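Local coordinates for acetyl-CoA acetyltransferase (Mycobacterium smegmatis, PDB 4EGV), which probably transfers acyl groups, as a monomeric thiolase-like protein carrying an additional C-terminal domain, at residues 186-191 against 470-475; 460-465 against 491-496. All blocks are in the same frame, centred on the assembly; numbering follows the deposited sequence.

Overall arrangement
Following the chain from the N terminus, segment 186-191 comes first, in the loop between strand 136-143 and helix 191-206. Contact 1 closes a very long loop from there, spanning much of the thiolase-like part of the protein, to strand 470-476 in the additional C-terminal domain. Contact 2 is more local, bringing strand 453-463 together with helix 490-498 inside that domain. Since 460-465 precedes 470-475 and 491-496 follows it, the two contacts cross along the chain. Strands 453-463 and 470-476 are antiparallel neighbours, and their probable bonds, Ile472 O to Thr461 N among them, couple the contacts. Contact 1 helps join this sheet to the loop before helix 191-206; contact 2 covers it with its own helix.

Contact 1: residues 186-191 against 470-475; sequences HGLIGA and TGIIIG
The loop 186-191 comes nearest to strand 470-475 at Gly187, whose CA is 7.4 Å from the CA of Ile472. The strand belongs to the antiparallel sheet of the additional C-terminal domain, whose sequence relates it to the OB fold, so the contact joins that domain to the loop leading into helix 191-206. Gly187 has a positive phi of 126°, a region that glycine enters readily because it lacks a CB, and Leu188 follows as the centre of an inverse gamma turn. At this bend one branch of Leu188 meets the sheet: CD2 lies 4.0 Å from Ile472 CG2, the two side chains running past each other in opposite directions. Leu188 also packs on Gln194 and Leu197 of the helix, a buried setting that suits a branched apolar chain. The beta-branched Ile472, well suited to a strand, uses both arms. CG2 takes Leu188, while CG1, anti to the carbonyl carbon (chi1 -44°), places CD1 4.3 Å from Gly187 CA and next to His186 O. The His186 ring is held at both nitrogens, with ND1 bonded to Tyr182 O and NE2 to the backbone N of Asn515.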
loop_
_atom_site.group_PDB
_atom_site.type_symbol
_atom_site.label_atom_id
_atom_site.label_comp_id
_atom_site.label_asym_id
_atom_site.label_seq_id
_atom_site.Cartn_x
_atom_site.Cartn_y
_atom_site.Cartn_z
ATOM N N HIS A 186 13.712 -18.503 -7.368
ATOM C CA HIS A 186 13.292 -18.361 -8.744
ATOM C C HIS A 186 13.385 -16.938 -9.241
ATOM O O HIS A 186 13.300 -16.687 -10.411
ATOM C CB HIS A 186 11.885 -18.901 -8.941
ATOM C CG HIS A 186 11.850 -20.340 -9.304
ATOM N ND1 HIS A 186 11.799 -21.335 -8.366
ATOM C CD2 HIS A 186 11.876 -20.954 -10.497
ATOM C CE1 HIS A 186 11.790 -22.501 -8.965
ATOM N NE2 HIS A 186 11.836 -22.294 -10.259
ATOM N N GLY A 187 13.582 -15.997 -8.350
ATOM C CA GLY A 187 13.813 -14.654 -8.798
ATOM C C GLY A 187 12.871 -13.686 -8.180
ATOM O O GLY A 187 13.026 -12.503 -8.303
ATOM N N LEU A 188 11.883 -14.201 -7.497
ATOM C CA LEU A 188 10.974 -13.337 -6.814
ATOM C C LEU A 188 11.555 -12.814 -5.531
ATOM O O LEU A 188 11.143 -13.177 -4.450
ATOM C CB LEU A 188 9.696 -14.070 -6.522
ATOM C CG LEU A 188 9.276 -15.106 -7.535
ATOM C CD1 LEU A 188 7.872 -14.881 -7.823
ATOM C CD2 LEU A 188 10.096 -14.950 -8.737
ATOM N N ILE A 189 12.515 -11.921 -5.645
ATOM C CA ILE A 189 13.027 -11.323 -4.435
ATOM C C ILE A 189 12.567 -9.868 -4.239
ATOM O O ILE A 189 12.062 -9.522 -3.201
ATOM C CB ILE A 189 14.543 -11.531 -4.267
ATOM C CG1 ILE A 189 15.075 -10.574 -3.210
ATOM C CG2 ILE A 189 15.255 -11.353 -5.560
ATOM C CD1 ILE A 189 15.148 -11.171 -1.830
ATOM N N GLY A 190 12.661 -9.005 -5.245
ATOM C CA GLY A 190 12.195 -7.634 -5.163
ATOM C C GLY A 190 10.726 -7.387 -5.489
ATOM O O GLY A 190 10.111 -8.172 -6.164
ATOM N N ALA A 191 10.164 -6.284 -5.012
ATOM C CA ALA A 191 8.760 -5.971 -5.219
ATOM C C ALA A 191 8.273 -5.900 -6.663
ATOM O O ALA A 191 7.228 -6.348 -6.945
ATOM C CB ALA A 191 8.411 -4.756 -4.528
ATOM N N THR A 470 15.651 -12.005 -18.920
ATOM C CA THR A 470 15.295 -13.211 -18.188
ATOM C C THR A 470 13.811 -13.234 -17.884
ATOM O O THR A 470 13.292 -12.289 -17.303
ATOM C CB THR A 470 16.090 -13.299 -16.849
ATOM O OG1 THR A 470 17.483 -13.271 -17.119
ATOM C CG2 THR A 470 15.783 -14.575 -16.060
ATOM N N GLY A 471 13.157 -14.334 -18.259
ATOM C CA GLY A 471 11.732 -14.545 -18.041
ATOM C C GLY A 471 11.402 -15.355 -16.805
ATOM O O GLY A 471 12.073 -16.306 -16.464
ATOM N N ILE A 472 10.362 -14.947 -16.106
ATOM C CA ILE A 472 9.844 -15.713 -14.993
ATOM C C ILE A 472 8.427 -16.078 -15.356
ATOM O O ILE A 472 7.643 -15.235 -15.808
ATOM C CB ILE A 472 9.796 -14.897 -13.706
ATOM C CG1 ILE A 472 11.087 -14.064 -13.505
ATOM C CG2 ILE A 472 9.401 -15.779 -12.544
ATOM C CD1 ILE A 472 12.206 -14.700 -12.753
ATOM N N ILE A 473 8.102 -17.343 -15.168
ATOM C CA ILE A 473 6.811 -17.850 -15.560
ATOM C C ILE A 473 6.128 -18.534 -14.373
ATOM O O ILE A 473 6.765 -19.255 -13.614
ATOM C CB ILE A 473 6.964 -18.815 -16.771
ATOM C CG1 ILE A 473 7.643 -18.097 -17.931
ATOM C CG2 ILE A 473 5.605 -19.427 -17.202
ATOM C CD1 ILE A 473 7.610 -18.846 -19.234
ATOM N N ILE A 474 4.835 -18.278 -14.204
ATOM C CA ILE A 474 3.976 -19.177 -13.445
ATOM C C ILE A 474 3.156 -19.954 -14.452
ATOM O O ILE A 474 2.491 -19.374 -15.296
ATOM C CB ILE A 474 3.049 -18.431 -12.485
ATOM C CG1 ILE A 474 3.833 -17.767 -11.353
ATOM C CG2 ILE A 474 2.004 -19.374 -11.902
ATOM C CD1 ILE A 474 3.127 -16.624 -10.723
ATOM N N GLY A 475 3.180 -21.255 -14.313
ATOM C CA GLY A 475 2.474 -22.134 -15.207
ATOM C C GLY A 475 1.488 -23.071 -14.582
ATOM O O GLY A 475 1.334 -23.134 -13.407
#

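Contact 2: residues 460-465 against 491-496; sequences YTVRYD and DLVKLL
At 2.8 Å, the bond from Arg463 NH2 to Asp465 OD2 links the last strand residue to the loop, just beyond the part of the strand whose Tyr460 and Val462 pack against Leu496 of the helix. It is part of a salt bridge: the N-H...O angle is 153°, NH2 approaches OD2 on its syn side, somewhat tilted out of the carboxylate plane, and the carboxylate lies near the guanidinium plane. Arginine and aspartate suit this more exposed end of the segment, beyond the apolar contact. Tyr460 and Val462, alternate residues of the strand, point instead toward 491-496. Strand 460-463 and the helix segment cross at 107°, their axes 9.1 Å apart at closest approach, so the helix runs across the strand and sets Leu496 against both side chains. This helix follows strand 482-487 and precedes strand 505-509, and a helix linking the third and fourth strands is consistent with the OB fold. On the valine side, Val462 CG2 meets Leu496 CB at 3.7 Å, and CG1 comes within 4.4 Å of Val493 CG1, one turn earlier. Valine suits the place, since its branching at CB gives each helix residue a methyl. On the tyrosine side, Leu496 CD2 lies 3.9 Å from Tyr460 CB and about as far from CG, passing the root of the ring. A chi1 of 67° sets CG between the backbone N and the carbonyl carbon, swinging the ring past Leu496 until Leu496 O stands 3.5 Å from CE1, oblique to the ring. The phenol suits this buried spot because its hydroxyl is bonded to Arg203 NH2, while its carbon framework packs on Leu496 and Pro501. Within the strand segment, Val462 CG1 also sits 3.9 Å above one face of the Tyr464 ring, offset toward the rim.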
loop_
_atom_site.group_PDB
_atom_site.type_symbol
_atom_site.label_atom_id
_atom_site.label_comp_id
_atom_site.label_asym_id
_atom_site.label_seq_id
_atom_site.Cartn_x
_atom_site.Cartn_y
_atom_site.Cartn_z
ATOM N N TYR A 460 3.537 -14.252 -16.356
ATOM C CA TYR A 460 4.925 -14.106 -16.733
ATOM C C TYR A 460 5.410 -12.703 -16.375
ATOM O O TYR A 460 4.631 -11.761 -16.179
ATOM C CB TYR A 460 5.087 -14.332 -18.252
ATOM C CG TYR A 460 4.435 -13.252 -19.104
ATOM C CD1 TYR A 460 5.181 -12.190 -19.623
ATOM C CD2 TYR A 460 3.065 -13.286 -19.374
ATOM C CE1 TYR A 460 4.590 -11.193 -20.383
ATOM C CE2 TYR A 460 2.454 -12.287 -20.143
ATOM C CZ TYR A 460 3.232 -11.237 -20.652
ATOM O OH TYR A 460 2.638 -10.246 -21.404
ATOM N N THR A 461 6.720 -12.574 -16.299
ATOM C CA THR A 461 7.345 -11.268 -16.397
ATOM C C THR A 461 8.723 -11.412 -17.057
ATOM O O THR A 461 9.205 -12.529 -17.245
ATOM C CB THR A 461 7.394 -10.568 -15.012
ATOM O OG1 THR A 461 7.907 -9.238 -15.151
ATOM C CG2 THR A 461 8.192 -11.374 -14.020
ATOM N N VAL A 462 9.330 -10.295 -17.439
ATOM C CA VAL A 462 10.665 -10.330 -17.993
ATOM C C VAL A 462 11.545 -9.309 -17.279
ATOM O O VAL A 462 11.111 -8.189 -16.991
ATOM C CB VAL A 462 10.661 -10.036 -19.502
ATOM C CG1 VAL A 462 12.069 -10.238 -20.093
ATOM C CG2 VAL A 462 9.677 -10.908 -20.227
ATOM N N ARG A 463 12.784 -9.686 -16.988
ATOM C CA ARG A 463 13.739 -8.727 -16.431
ATOM C C ARG A 463 14.597 -8.135 -17.527
ATOM O O ARG A 463 15.404 -8.823 -18.114
ATOM C CB ARG A 463 14.637 -9.372 -15.390
ATOM C CG ARG A 463 13.910 -10.117 -14.301
ATOM C CD ARG A 463 14.724 -10.187 -13.038
ATOM N NE ARG A 463 15.050 -8.828 -12.624
ATOM C CZ ARG A 463 15.189 -8.414 -11.370
ATOM N NH1 ARG A 463 15.046 -9.248 -10.334
ATOM N NH2 ARG A 463 15.469 -7.146 -11.165
ATOM N N TYR A 464 14.404 -6.856 -17.802
ATOM C CA TYR A 464 15.126 -6.157 -18.860
ATOM C C TYR A 464 16.394 -5.503 -18.317
ATOM O O TYR A 464 17.228 -4.994 -19.061
ATOM C CB TYR A 464 14.248 -5.114 -19.539
ATOM C CG TYR A 464 13.011 -5.658 -20.161
ATOM C CD1 TYR A 464 13.042 -6.279 -21.391
ATOM C CD2 TYR A 464 11.779 -5.517 -19.527
ATOM C CE1 TYR A 464 11.871 -6.771 -21.976
ATOM C CE2 TYR A 464 10.608 -5.991 -20.109
ATOM C CZ TYR A 464 10.664 -6.619 -21.328
ATOM O OH TYR A 464 9.509 -7.076 -21.883
ATOM N N ASP A 465 16.546 -5.540 -17.012
ATOM C CA ASP A 465 17.717 -4.978 -16.388
ATOM C C ASP A 465 18.838 -6.005 -16.300
ATOM O O ASP A 465 19.949 -5.659 -15.957
ATOM C CB ASP A 465 17.374 -4.336 -15.021
ATOM C CG ASP A 465 16.392 -5.192 -14.165
ATOM O OD1 ASP A 465 15.555 -5.926 -14.734
ATOM O OD2 ASP A 465 16.441 -5.140 -12.913
ATOM N N ASP A 491 14.391 -17.987 -27.720
ATOM C CA ASP A 491 13.070 -18.118 -28.388
ATOM C C ASP A 491 11.862 -17.715 -27.503
ATOM O O ASP A 491 10.986 -16.942 -27.928
ATOM C CB ASP A 491 12.851 -19.544 -28.982
ATOM C CG ASP A 491 13.726 -19.829 -30.233
ATOM O OD1 ASP A 491 13.534 -19.182 -31.315
ATOM O OD2 ASP A 491 14.604 -20.731 -30.106
ATOM N N LEU A 492 11.827 -18.259 -26.287
ATOM C CA LEU A 492 10.762 -18.028 -25.321
ATOM C C LEU A 492 10.693 -16.585 -24.855
ATOM O O LEU A 492 9.612 -15.998 -24.767
ATOM C CB LEU A 492 10.916 -18.959 -24.118
ATOM C CG LEU A 492 9.766 -19.081 -23.111
ATOM C CD1 LEU A 492 8.382 -19.018 -23.734
ATOM C CD2 LEU A 492 9.875 -20.296 -22.229
ATOM N N VAL A 493 11.848 -16.007 -24.582
ATOM C CA VAL A 493 11.942 -14.632 -24.128
ATOM C C VAL A 493 11.461 -13.631 -25.188
ATOM O O VAL A 493 10.905 -12.600 -24.863
ATOM C CB VAL A 493 13.389 -14.337 -23.580
ATOM C CG1 VAL A 493 13.605 -12.863 -23.260
ATOM C CG2 VAL A 493 13.666 -15.177 -22.341
ATOM N N LYS A 494 11.657 -13.945 -26.452
ATOM C CA LYS A 494 11.167 -13.110 -27.542
ATOM C C LYS A 494 9.619 -13.054 -27.509
ATOM O O LYS A 494 9.033 -11.987 -27.684
ATOM C CB LYS A 494 11.710 -13.670 -28.877
ATOM C CG LYS A 494 11.427 -12.868 -30.129
ATOM C CD LYS A 494 12.335 -13.317 -31.288
ATOM C CE LYS A 494 12.619 -12.103 -32.222
ATOM N NZ LYS A 494 13.196 -12.504 -33.518
ATOM N N LEU A 495 8.975 -14.202 -27.257
ATOM C CA LEU A 495 7.516 -14.280 -27.131
ATOM C C LEU A 495 6.994 -13.498 -25.918
ATOM O O LEU A 495 5.973 -12.825 -26.031
ATOM C CB LEU A 495 7.024 -15.743 -27.101
ATOM C CG LEU A 495 5.499 -15.927 -27.082
ATOM C CD1 LEU A 495 4.824 -15.675 -28.461
ATOM C CD2 LEU A 495 5.141 -17.280 -26.528
ATOM N N LEU A 496 7.690 -13.586 -24.779
ATOM C CA LEU A 496 7.289 -12.860 -23.560
ATOM C C LEU A 496 7.480 -11.339 -23.640
ATOM O O LEU A 496 6.682 -10.573 -23.071
ATOM C CB LEU A 496 7.989 -13.394 -22.312
ATOM C CG LEU A 496 7.909 -14.884 -21.978
ATOM C CD1 LEU A 496 8.799 -15.252 -20.806
ATOM C CD2 LEU A 496 6.505 -15.315 -21.709
#